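Local coordinates for protein lysyl oxidase (Pichia pastoris, PDB 1W7C) that probably oxidises primary amines, including peptidyl lysine, to aldehydes, using a copper ion and a topaquinone made from one of its own tyrosines, at residues Ser52-Trp57 with His133-Lys138; Arg84-Phe89 with Phe97-Val102; Arg506-Val511 with Ile554-Ser559; Glu562-Gly567 with Pro677-Asp682. All blocks are in the same frame, centred on the assembly; numbering follows the deposited sequence. Where two conformers were deposited one is given.

Contact 1 (Ser52-Trp57 with His133-Lys138); sequences SNYVLW and HLDRIK
A very short hydrogen bond, 2.5 Å from Tyr54 OH to Asp135 OD1, joins strand 53-61 to the residue just before helix 136-150. The phenol and the carboxylate approach from opposite directions, and OD1 arrives at the ring edge, in its plane. With CG between the backbone N and the carbonyl carbon (chi1 54°), the Tyr54 ring is directed toward Asp135. Asp135 divides its two oxygens: while OD1 takes the phenol, OD2 accepts the backbone N of Lys138 at 2.9 Å, met nearly along the C-O axis, so that Asp135 is the N-cap of the helix. In the first turn Ile137 lays CG1 3.5 Å from Tyr54 CZ, the two side chains running alongside in opposite senses. At the other end Trp57 and His133 form a T-shaped pair, with centroids 4.8 Å apart and planes at 66°; the six-membered ring of the indole points its edge, CH2 foremost, at the middle of the imidazole face. Between them Leu56 CD2 touches both His133 CD2, at 4.0 Å, and Asp135 CB. A classic beta bulge at Leu56 and Trp57 sets both opposite Val86, and Trp57 NE1 is bonded to Glu388. The strand belongs to the N2 region of the copper amine oxidase family. With both carboxylate oxygens engaged, Asp135 is held against rotation, and the phenol and the helix N terminus would both be expected to stabilise its negative charge.

Contact 2 (Arg84-Phe89 with Phe97-Val102); sequences RTVVYF and FEELKV
Arg84 swings CG away from its own backbone N (chi1 168°) and runs extended to NE, while Glu99 turns CG beside its backbone N (chi1 -54°), and the two ends converge across neighbouring antiparallel strands. The guanidinium grips the carboxylate side-on: NE at 2.9 Å and NH2 at 3.0 Å both donate to Glu99 OE1, which lies in the guanidinium plane, although the two planes stand 77° apart. Val86 CG2 lies over one guanidinium face and also touches Glu99 CG. Farther along this face of the sheet, Tyr88 and Phe97 make a T-shaped pair: Tyr88 CD1 sits 3.6 Å above the centre of the Phe97 ring. The opposite face carries Thr85, whose backbone N bonds to Leu100 O; in the conformer given OG1 also lies 3.1 Å from Leu100 O, a bond made doubtful by a second conformer. Leu100 CD1 packs on Val87 CG2 and on the edge of the Phe89 ring. Paired backbone bonds at Thr85-Leu100 and Val87-Glu98 zip up this antiparallel hairpin, 82-89 with 96-103, in the N2 region of the family. Outside it, Tyr119 OH and Asn120 ND2 bond to the two oxygens of Glu99. The buried arginine thus has two carboxylate partners, Glu99 at NE and NH2 and Glu59 at NH1, which are likely to compensate its charge and fix the rotation of its flat group.

Contact 3 (Arg506-Val511 with Ile554-Ser559); sequences RASQYV and ILLIES. Unlike the reference sequence in segment 506-511: Gln509 (reference Lys).
Ser508 faces Leu556 in a hydrogen-bonded pair of two antiparallel strands, 504-518 and 553-559, in the beta-rich enzyme domain of the copper amine oxidase. Leu556 N bonds to Ser508 O at 2.8 Å with an N-H...O angle of 172°, and further bond pairs at Arg506-Glu558 and Tyr510-Ile554 complete the ladder. Around Ala507 and Ile557 the sheet face is apolar and close-packed: Ala507 CB meets Ile557 CD1, and both side chains lean on Leu604. A bound calcium ion lies about 6 Å from the Ile557 side chain, and Leu498 and Ile644, two of its ligands, flank this part; Gln509, on the same face, is partly exposed. The other face is wetter and more polar, and Glu558 is its hub. In the conformer given, Ser508 OG (chi1 69°) meets Glu558 OE2 at 2.7 Å from above the carboxylate plane, a bond left doubtful by a second conformer. One water donates to Glu558 OE1 and to Ser559 O while accepting from Arg506 NH1; that NH1 also bonds to Ala560 O, and Arg506 NE pairs with Asp640, while Arg534 forms a direct salt bridge with Glu558 OE1. A glutamine in place of Glu558 would probably leave Arg534 without its charge partner and disturb the bonds to the waters. Toward the dimer interface apolar packing returns, with Tyr510 on Leu477 and Ile554 on Leu655 of the second subunit. A second water links Tyr510 OH to Glu558 OE2, while the edge of the same ring meets Leu556 CD1 3.5 Å from CE1.

Contact 4 (Glu562-Gly567 with Pro677-Asp682); sequences ETNSFG and PFNYFD
Asn564 opens a type I beta turn, Asn564 to Gly567, that rests against the loop after strand 670-678, and its side chain also forms an Asx turn. From the backbone outward, CB lies 3.2 Å from Asp682 OD1 and also near Asn679 O. At CG, chi1 77° tucks the Asn564 amide back over its own main chain, and the amide uses OD1 within its own loop and ND2 across the contact. OD1 turns back to accept Phe566 N at 3.1 Å, from above the carbonyl plane, and it also takes Asn568 N. ND2 donates across the contact to Phe681 O at 3.1 Å with an N-H...O angle of 171°, and gives a second bond to a water held by Asn679 OD1. Asp682 holds the start of the turn: OD1 accepts Ser565 N at 2.8 Å and OD2 accepts Ser565 OG, both on the syn side of the carboxylate. An alanine at Asp682 would remove both acceptors and is likely to leave Ser565 N and OG without their partners. The second subunit borders this site, where its Ser658 N bonds to Asn679 OD1, its Asn657 OD1 accepts from Asn679 N, and its His480 ring meets that of Phe566. At the edge of the Phe566 ring, CE1 lies 4.0 Å from Asp682 O, near the ring plane.

How the contacts relate
From the N terminus, strand 53-61 is the first element used, and contact 1 closes a long loop when residues 133-138 return to it at the start of helix 136-150. Contact 2, a short hairpin, falls wholly within that loop, and the two touch: Tyr54 O lies 2.8 Å from Tyr88 N, since strands 53-61 and 82-89 are neighbours in one sheet. Far off in the enzyme domain, contact 3 closes the stretch between strands 504-518 and 553-559; contact 4 then closes a longer one, from the turn after 562-563 to the loop following 670-678. Phe678 joins this pair, its CG 3.6 Å from Leu556 CD2, and both border the second subunit.

Contact 1 (Ser52-Trp57 with His133-Lys138)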
# COMPACT_ATOMS: atom_id res chain seq x y z
N SER A 52 30.70 40.55 -2.28
CA SER A 52 31.21 40.15 -0.98
C SER A 52 31.61 38.69 -0.96
O SER A 52 31.30 37.93 -1.88
CB SER A 52 30.13 40.30 0.11
OG SER A 52 29.45 41.53 0.08
N ASN A 53 32.26 38.29 0.13
CA ASN A 53 32.37 36.87 0.49
C ASN A 53 31.52 36.64 1.70
O ASN A 53 31.52 37.47 2.61
CB ASN A 53 33.80 36.46 0.85
CG ASN A 53 34.84 36.96 -0.13
OD1 ASN A 53 34.64 36.92 -1.34
ND2 ASN A 53 35.99 37.40 0.40
N TYR A 54 30.83 35.52 1.75
CA TYR A 54 30.03 35.19 2.92
C TYR A 54 29.82 33.70 3.05
O TYR A 54 29.89 32.97 2.08
CB TYR A 54 28.68 35.90 2.91
CG TYR A 54 27.85 35.70 1.66
CD1 TYR A 54 26.95 34.67 1.55
CD2 TYR A 54 27.95 36.58 0.60
CE1 TYR A 54 26.17 34.50 0.42
CE2 TYR A 54 27.19 36.43 -0.57
CZ TYR A 54 26.30 35.40 -0.64
OH TYR A 54 25.56 35.27 -1.80
N VAL A 55 29.57 33.25 4.27
CA VAL A 55 29.40 31.83 4.52
C VAL A 55 27.91 31.42 4.41
O VAL A 55 27.03 32.04 5.04
CB VAL A 55 29.95 31.46 5.93
CG1 VAL A 55 29.77 29.97 6.24
CG2 VAL A 55 31.42 31.83 6.02
N LEU A 56 27.65 30.36 3.67
CA LEU A 56 26.28 29.82 3.61
C LEU A 56 26.03 28.70 4.61
O LEU A 56 25.12 28.80 5.42
CB LEU A 56 25.94 29.29 2.20
CG LEU A 56 25.63 30.27 1.10
CD1 LEU A 56 26.93 30.81 0.53
CD2 LEU A 56 24.80 29.57 0.02
N TRP A 57 26.84 27.65 4.50
CA TRP A 57 26.59 26.37 5.17
C TRP A 57 27.85 25.85 5.85
O TRP A 57 28.97 26.06 5.36
CB TRP A 57 26.10 25.34 4.16
CG TRP A 57 24.77 25.68 3.58
CD1 TRP A 57 23.70 26.25 4.24
CD2 TRP A 57 24.37 25.54 2.22
NE1 TRP A 57 22.67 26.44 3.36
CE2 TRP A 57 23.05 26.00 2.12
CE3 TRP A 57 25.00 25.04 1.06
CZ2 TRP A 57 22.34 26.01 0.91
CZ3 TRP A 57 24.30 25.05 -0.14
CH2 TRP A 57 22.99 25.53 -0.21
N HIS A 133 23.59 28.94 -6.32
CA HIS A 133 22.47 28.69 -5.42
C HIS A 133 21.58 29.93 -5.37
O HIS A 133 22.06 31.08 -5.31
CB HIS A 133 22.99 28.37 -4.03
CG HIS A 133 21.92 28.00 -3.06
ND1 HIS A 133 21.09 26.92 -3.26
CD2 HIS A 133 21.50 28.59 -1.93
CE1 HIS A 133 20.23 26.85 -2.25
NE2 HIS A 133 20.43 27.87 -1.46
N LEU A 134 20.28 29.69 -5.37
CA LEU A 134 19.31 30.76 -5.15
C LEU A 134 19.28 31.08 -3.67
O LEU A 134 18.43 30.59 -2.91
CB LEU A 134 17.93 30.32 -5.65
CG LEU A 134 16.81 31.36 -5.54
CD1 LEU A 134 17.15 32.66 -6.29
CD2 LEU A 134 15.49 30.78 -6.06
N ASP A 135 20.27 31.86 -3.27
CA ASP A 135 20.51 32.14 -1.88
C ASP A 135 19.80 33.44 -1.48
O ASP A 135 19.12 34.06 -2.29
CB ASP A 135 22.00 32.13 -1.51
CG ASP A 135 22.78 33.29 -2.05
OD1 ASP A 135 23.98 33.35 -1.66
OD2 ASP A 135 22.33 34.10 -2.90
N ARG A 136 19.96 33.84 -0.23
CA ARG A 136 19.24 35.01 0.29
C ARG A 136 19.60 36.25 -0.52
O ARG A 136 18.75 37.10 -0.77
CB ARG A 136 19.55 35.24 1.76
CG ARG A 136 18.89 34.24 2.64
CD ARG A 136 19.03 34.51 4.11
NE ARG A 136 18.31 33.48 4.85
CZ ARG A 136 18.42 33.27 6.14
NH1 ARG A 136 19.21 34.04 6.89
NH2 ARG A 136 17.72 32.29 6.70
N ILE A 137 20.86 36.35 -0.91
CA ILE A 137 21.37 37.52 -1.65
C ILE A 137 20.79 37.59 -3.06
O ILE A 137 20.28 38.63 -3.49
CB ILE A 137 22.93 37.50 -1.65
CG1 ILE A 137 23.50 37.51 -0.21
CG2 ILE A 137 23.48 38.66 -2.47
CD1 ILE A 137 22.88 38.53 0.68
N LYS A 138 20.80 36.46 -3.77
CA LYS A 138 20.23 36.43 -5.12
C LYS A 138 18.71 36.60 -5.09
O LYS A 138 18.16 37.27 -5.97
CB LYS A 138 20.61 35.15 -5.86
CG LYS A 138 20.19 35.14 -7.31
CD LYS A 138 21.02 34.19 -8.14
CE LYS A 138 22.33 34.82 -8.60
NZ LYS A 138 23.31 33.83 -9.18

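Contact 2 (Arg84-Phe89 with Phe97-Val102)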
# COMPACT_ATOMS: atom_id res chain seq x y z
N ARG A 84 32.09 20.11 6.14
CA ARG A 84 31.86 20.67 4.80
C ARG A 84 31.32 22.08 5.02
O ARG A 84 30.38 22.28 5.80
CB ARG A 84 30.81 19.86 4.06
CG ARG A 84 30.29 20.52 2.78
CD ARG A 84 29.16 19.77 2.16
NE ARG A 84 28.61 20.45 1.00
CZ ARG A 84 27.36 20.84 0.86
NH1 ARG A 84 26.47 20.69 1.85
NH2 ARG A 84 27.00 21.44 -0.30
N THR A 85 31.93 23.05 4.35
CA THR A 85 31.41 24.43 4.34
C THR A 85 31.22 24.87 2.91
O THR A 85 31.87 24.39 1.99
CB THR A 85 32.39 25.36 5.08
OG1 THR A 85 33.61 25.51 4.33
CG2 THR A 85 32.82 24.76 6.45
N VAL A 86 30.25 25.74 2.71
CA VAL A 86 30.03 26.35 1.41
C VAL A 86 30.08 27.85 1.66
O VAL A 86 29.33 28.39 2.50
CB VAL A 86 28.70 25.92 0.77
CG1 VAL A 86 28.56 26.53 -0.61
CG2 VAL A 86 28.58 24.37 0.74
N VAL A 87 30.96 28.52 0.90
CA VAL A 87 31.26 29.93 1.06
C VAL A 87 31.10 30.57 -0.32
O VAL A 87 31.62 30.06 -1.32
CB VAL A 87 32.69 30.14 1.59
CG1 VAL A 87 33.04 31.63 1.73
CG2 VAL A 87 32.90 29.39 2.91
N TYR A 88 30.40 31.69 -0.38
CA TYR A 88 30.39 32.49 -1.59
C TYR A 88 31.58 33.42 -1.60
O TYR A 88 31.81 34.14 -0.63
CB TYR A 88 29.10 33.29 -1.72
CG TYR A 88 29.11 34.13 -2.96
CD1 TYR A 88 28.90 33.56 -4.22
CD2 TYR A 88 29.43 35.49 -2.91
CE1 TYR A 88 28.95 34.32 -5.37
CE2 TYR A 88 29.47 36.24 -4.07
CZ TYR A 88 29.25 35.65 -5.29
OH TYR A 88 29.26 36.40 -6.44
N PHE A 89 32.34 33.36 -2.68
CA PHE A 89 33.43 34.30 -2.92
C PHE A 89 33.13 35.24 -4.07
O PHE A 89 33.13 34.82 -5.24
CB PHE A 89 34.73 33.56 -3.21
CG PHE A 89 35.28 32.82 -2.02
CD1 PHE A 89 35.04 31.46 -1.88
CD2 PHE A 89 35.99 33.48 -1.04
CE1 PHE A 89 35.52 30.78 -0.79
CE2 PHE A 89 36.49 32.78 0.05
CZ PHE A 89 36.26 31.42 0.17
N PHE A 97 30.47 30.09 -5.75
CA PHE A 97 30.40 29.40 -4.47
C PHE A 97 31.50 28.34 -4.46
O PHE A 97 31.74 27.71 -5.49
CB PHE A 97 29.02 28.73 -4.28
CG PHE A 97 27.88 29.69 -4.28
CD1 PHE A 97 27.37 30.20 -5.46
CD2 PHE A 97 27.34 30.12 -3.07
CE1 PHE A 97 26.34 31.13 -5.42
CE2 PHE A 97 26.29 31.00 -3.04
CZ PHE A 97 25.81 31.52 -4.21
N GLU A 98 32.14 28.14 -3.32
CA GLU A 98 33.10 27.07 -3.20
C GLU A 98 32.83 26.23 -1.97
O GLU A 98 32.55 26.75 -0.89
CB GLU A 98 34.55 27.56 -3.24
CG GLU A 98 35.53 26.38 -3.45
CD GLU A 98 36.94 26.78 -3.80
OE1 GLU A 98 37.32 27.94 -3.54
OE2 GLU A 98 37.70 25.88 -4.27
N GLU A 99 32.92 24.92 -2.16
CA GLU A 99 32.84 23.97 -1.07
C GLU A 99 34.27 23.76 -0.56
O GLU A 99 35.21 23.53 -1.36
CB GLU A 99 32.22 22.66 -1.57
CG GLU A 99 30.87 22.87 -2.24
CD GLU A 99 30.13 21.59 -2.57
OE1 GLU A 99 29.68 20.92 -1.60
OE2 GLU A 99 30.01 21.29 -3.76
N LEU A 100 34.41 23.84 0.76
CA LEU A 100 35.67 23.73 1.45
C LEU A 100 35.53 22.75 2.61
O LEU A 100 34.55 22.76 3.33
CB LEU A 100 36.10 25.11 2.00
CG LEU A 100 36.22 26.24 0.96
CD1 LEU A 100 36.41 27.55 1.72
CD2 LEU A 100 37.32 26.02 -0.03
N LYS A 101 36.55 21.90 2.77
CA LYS A 101 36.67 20.99 3.91
C LYS A 101 37.46 21.69 5.00
O LYS A 101 38.55 22.22 4.73
CB LYS A 101 37.38 19.71 3.49
CG LYS A 101 37.63 18.70 4.62
CD LYS A 101 38.28 17.44 4.04
CE LYS A 101 39.27 16.79 4.99
NZ LYS A 101 39.60 15.39 4.56
N VAL A 102 36.90 21.71 6.20
CA VAL A 102 37.58 22.27 7.37
C VAL A 102 37.73 21.17 8.40
O VAL A 102 36.75 20.63 8.89
CB VAL A 102 36.85 23.47 8.00
CG1 VAL A 102 37.67 24.03 9.15
CG2 VAL A 102 36.56 24.55 6.95

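Contact 3 (Arg506-Val511 with Ile554-Ser559)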
# COMPACT_ATOMS: atom_id res chain seq x y z
N ARG A 506 25.43 -9.65 -4.18
CA ARG A 506 25.01 -9.81 -5.57
C ARG A 506 23.58 -9.33 -5.62
O ARG A 506 22.88 -9.39 -4.62
CB ARG A 506 25.03 -11.27 -5.95
CG ARG A 506 26.30 -11.83 -6.19
CD ARG A 506 26.21 -13.12 -7.07
NE ARG A 506 27.53 -13.68 -7.10
CZ ARG A 506 28.09 -14.32 -6.09
NH1 ARG A 506 27.39 -14.70 -5.07
NH2 ARG A 506 29.35 -14.72 -6.23
N ALA A 507 23.16 -8.77 -6.73
CA ALA A 507 21.78 -8.43 -6.95
C ALA A 507 21.21 -9.40 -7.96
O ALA A 507 21.83 -9.69 -8.97
CB ALA A 507 21.66 -7.01 -7.48
N SER A 508 20.02 -9.91 -7.67
CA SER A 508 19.40 -10.91 -8.53
C SER A 508 17.93 -10.67 -8.65
O SER A 508 17.34 -9.90 -7.90
CB SER A 508 19.62 -12.31 -7.97
OG SER A 508 18.87 -12.49 -6.77
N GLN A 509 17.33 -11.28 -9.65
CA GLN A 509 15.89 -11.29 -9.76
C GLN A 509 15.42 -12.71 -10.04
O GLN A 509 16.04 -13.44 -10.82
CB GLN A 509 15.43 -10.38 -10.90
CG GLN A 509 15.92 -10.72 -12.24
CD GLN A 509 15.45 -9.76 -13.28
OE1 GLN A 509 14.57 -8.91 -13.03
NE2 GLN A 509 16.05 -9.87 -14.48
N TYR A 510 14.33 -13.10 -9.38
CA TYR A 510 13.59 -14.28 -9.79
C TYR A 510 12.51 -13.85 -10.77
O TYR A 510 11.55 -13.17 -10.36
CB TYR A 510 12.97 -15.00 -8.59
CG TYR A 510 13.98 -15.82 -7.80
CD1 TYR A 510 14.76 -15.26 -6.82
CD2 TYR A 510 14.21 -17.15 -8.10
CE1 TYR A 510 15.68 -15.99 -6.12
CE2 TYR A 510 15.15 -17.88 -7.42
CZ TYR A 510 15.89 -17.30 -6.43
OH TYR A 510 16.84 -18.03 -5.73
N VAL A 511 12.68 -14.19 -12.04
CA VAL A 511 11.77 -13.83 -13.11
C VAL A 511 10.70 -14.92 -13.16
O VAL A 511 11.01 -16.11 -13.10
CB VAL A 511 12.53 -13.74 -14.48
CG1 VAL A 511 11.60 -13.50 -15.65
CG2 VAL A 511 13.61 -12.70 -14.38
N ILE A 554 10.82 -10.89 -8.59
CA ILE A 554 11.25 -10.55 -7.21
C ILE A 554 12.70 -10.11 -7.28
O ILE A 554 13.54 -10.84 -7.79
CB ILE A 554 11.12 -11.80 -6.27
CG1 ILE A 554 9.63 -12.16 -6.08
CG2 ILE A 554 11.85 -11.60 -4.93
CD1 ILE A 554 9.40 -13.50 -5.38
N LEU A 555 12.98 -8.92 -6.75
CA LEU A 555 14.33 -8.32 -6.76
C LEU A 555 14.99 -8.53 -5.39
O LEU A 555 14.45 -8.16 -4.35
CB LEU A 555 14.28 -6.82 -7.03
CG LEU A 555 15.62 -6.08 -7.03
CD1 LEU A 555 16.51 -6.53 -8.10
CD2 LEU A 555 15.38 -4.57 -7.13
N LEU A 556 16.20 -9.08 -5.43
CA LEU A 556 16.96 -9.41 -4.24
C LEU A 556 18.32 -8.73 -4.21
O LEU A 556 19.00 -8.65 -5.23
CB LEU A 556 17.18 -10.92 -4.11
CG LEU A 556 15.99 -11.86 -4.10
CD1 LEU A 556 16.43 -13.30 -4.04
CD2 LEU A 556 15.00 -11.50 -2.99
N ILE A 557 18.74 -8.35 -3.00
CA ILE A 557 20.13 -8.18 -2.68
C ILE A 557 20.55 -9.37 -1.83
O ILE A 557 20.04 -9.58 -0.74
CB ILE A 557 20.40 -6.86 -1.97
CG1 ILE A 557 19.87 -5.66 -2.78
CG2 ILE A 557 21.90 -6.73 -1.63
CD1 ILE A 557 20.43 -5.46 -4.15
N GLU A 558 21.48 -10.16 -2.38
CA GLU A 558 21.96 -11.39 -1.75
C GLU A 558 23.37 -11.20 -1.19
O GLU A 558 24.19 -10.49 -1.75
CB GLU A 558 22.09 -12.50 -2.82
CG GLU A 558 20.81 -12.88 -3.54
CD GLU A 558 21.02 -13.98 -4.56
OE1 GLU A 558 22.20 -14.42 -4.80
OE2 GLU A 558 20.02 -14.42 -5.21
N SER A 559 23.65 -11.88 -0.09
CA SER A 559 25.04 -12.08 0.31
C SER A 559 25.76 -12.83 -0.82
O SER A 559 25.23 -13.79 -1.35
CB SER A 559 25.11 -12.91 1.55
OG SER A 559 26.47 -13.09 1.94
O HOH W 1 24.73 -14.67 -3.99
O HOH W 2 18.74 -16.67 -4.20

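Contact 4 (Glu562-Gly567 with Pro677-Asp682)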
# COMPACT_ATOMS: atom_id res chain seq x y z
N GLU A 562 27.35 -15.89 2.02
CA GLU A 562 26.65 -16.47 3.16
C GLU A 562 25.32 -17.07 2.69
O GLU A 562 24.60 -16.46 1.88
CB GLU A 562 26.35 -15.42 4.27
CG GLU A 562 27.57 -14.74 4.88
CD GLU A 562 27.30 -14.04 6.21
OE1 GLU A 562 28.27 -13.51 6.79
OE2 GLU A 562 26.16 -14.06 6.67
N THR A 563 25.01 -18.27 3.17
CA THR A 563 23.75 -18.93 2.88
C THR A 563 23.04 -19.30 4.17
O THR A 563 23.67 -19.36 5.22
CB THR A 563 23.98 -20.21 2.05
OG1 THR A 563 24.83 -21.12 2.78
CG2 THR A 563 24.72 -19.93 0.74
N ASN A 564 21.75 -19.60 4.06
CA ASN A 564 21.04 -20.23 5.15
C ASN A 564 21.26 -21.75 5.11
O ASN A 564 22.10 -22.25 4.31
CB ASN A 564 19.56 -19.79 5.21
CG ASN A 564 18.67 -20.46 4.18
OD1 ASN A 564 19.11 -21.29 3.37
ND2 ASN A 564 17.39 -20.08 4.20
N SER A 565 20.61 -22.45 6.02
CA SER A 565 20.91 -23.87 6.23
C SER A 565 20.52 -24.74 5.04
O SER A 565 20.98 -25.87 4.94
CB SER A 565 20.24 -24.39 7.50
OG SER A 565 20.77 -23.71 8.62
N PHE A 566 19.68 -24.21 4.15
CA PHE A 566 19.21 -24.96 2.99
C PHE A 566 19.89 -24.56 1.69
O PHE A 566 19.48 -24.97 0.62
CB PHE A 566 17.68 -24.87 2.92
CG PHE A 566 17.07 -25.15 4.24
CD1 PHE A 566 16.49 -24.14 4.98
CD2 PHE A 566 17.21 -26.40 4.82
CE1 PHE A 566 16.03 -24.37 6.25
CE2 PHE A 566 16.74 -26.64 6.11
CZ PHE A 566 16.13 -25.62 6.81
N GLY A 567 20.98 -23.81 1.81
CA GLY A 567 21.84 -23.50 0.69
C GLY A 567 21.46 -22.25 -0.07
O GLY A 567 22.11 -21.90 -1.03
N PRO A 677 13.11 -9.71 4.69
CA PRO A 677 14.01 -10.86 4.62
C PRO A 677 13.54 -11.92 3.63
O PRO A 677 12.34 -12.20 3.55
CB PRO A 677 13.95 -11.43 6.03
CG PRO A 677 13.53 -10.34 6.87
CD PRO A 677 12.62 -9.48 6.05
N PHE A 678 14.49 -12.51 2.90
CA PHE A 678 14.22 -13.53 1.91
C PHE A 678 15.33 -14.56 1.98
O PHE A 678 16.43 -14.32 1.52
CB PHE A 678 14.14 -12.86 0.55
CG PHE A 678 13.67 -13.74 -0.57
CD1 PHE A 678 12.37 -13.63 -1.03
CD2 PHE A 678 14.50 -14.68 -1.19
CE1 PHE A 678 11.90 -14.43 -2.04
CE2 PHE A 678 14.02 -15.48 -2.25
CZ PHE A 678 12.72 -15.33 -2.65
N ASN A 679 15.05 -15.67 2.65
CA ASN A 679 16.08 -16.66 2.95
C ASN A 679 17.23 -16.12 3.80
O ASN A 679 18.30 -16.68 3.85
CB ASN A 679 16.59 -17.31 1.65
CG ASN A 679 15.51 -18.08 0.96
OD1 ASN A 679 14.61 -18.63 1.59
ND2 ASN A 679 15.62 -18.15 -0.36
N TYR A 680 16.97 -15.01 4.50
CA TYR A 680 17.97 -14.34 5.31
C TYR A 680 18.21 -15.14 6.60
O TYR A 680 19.31 -15.13 7.15
CB TYR A 680 17.50 -12.92 5.63
CG TYR A 680 18.49 -12.12 6.43
CD1 TYR A 680 19.63 -11.62 5.83
CD2 TYR A 680 18.28 -11.86 7.79
CE1 TYR A 680 20.55 -10.90 6.55
CE2 TYR A 680 19.18 -11.15 8.50
CZ TYR A 680 20.31 -10.67 7.90
OH TYR A 680 21.19 -9.98 8.68
N PHE A 681 17.16 -15.80 7.09
CA PHE A 681 17.21 -16.77 8.16
C PHE A 681 16.78 -18.14 7.63
O PHE A 681 16.42 -18.28 6.47
CB PHE A 681 16.29 -16.32 9.30
CG PHE A 681 16.62 -14.96 9.90
CD1 PHE A 681 17.80 -14.73 10.60
CD2 PHE A 681 15.68 -13.92 9.85
CE1 PHE A 681 18.06 -13.50 11.15
CE2 PHE A 681 15.94 -12.68 10.45
CZ PHE A 681 17.11 -12.49 11.11
N ASP A 682 16.74 -19.13 8.50
CA ASP A 682 16.13 -20.41 8.20
C ASP A 682 14.61 -20.40 8.32
O ASP A 682 13.94 -21.30 7.81
CB ASP A 682 16.69 -21.49 9.13
CG ASP A 682 18.12 -21.83 8.86
OD1 ASP A 682 18.67 -21.45 7.81
OD2 ASP A 682 18.74 -22.56 9.69
O HOH W 3 15.19 -21.13 2.77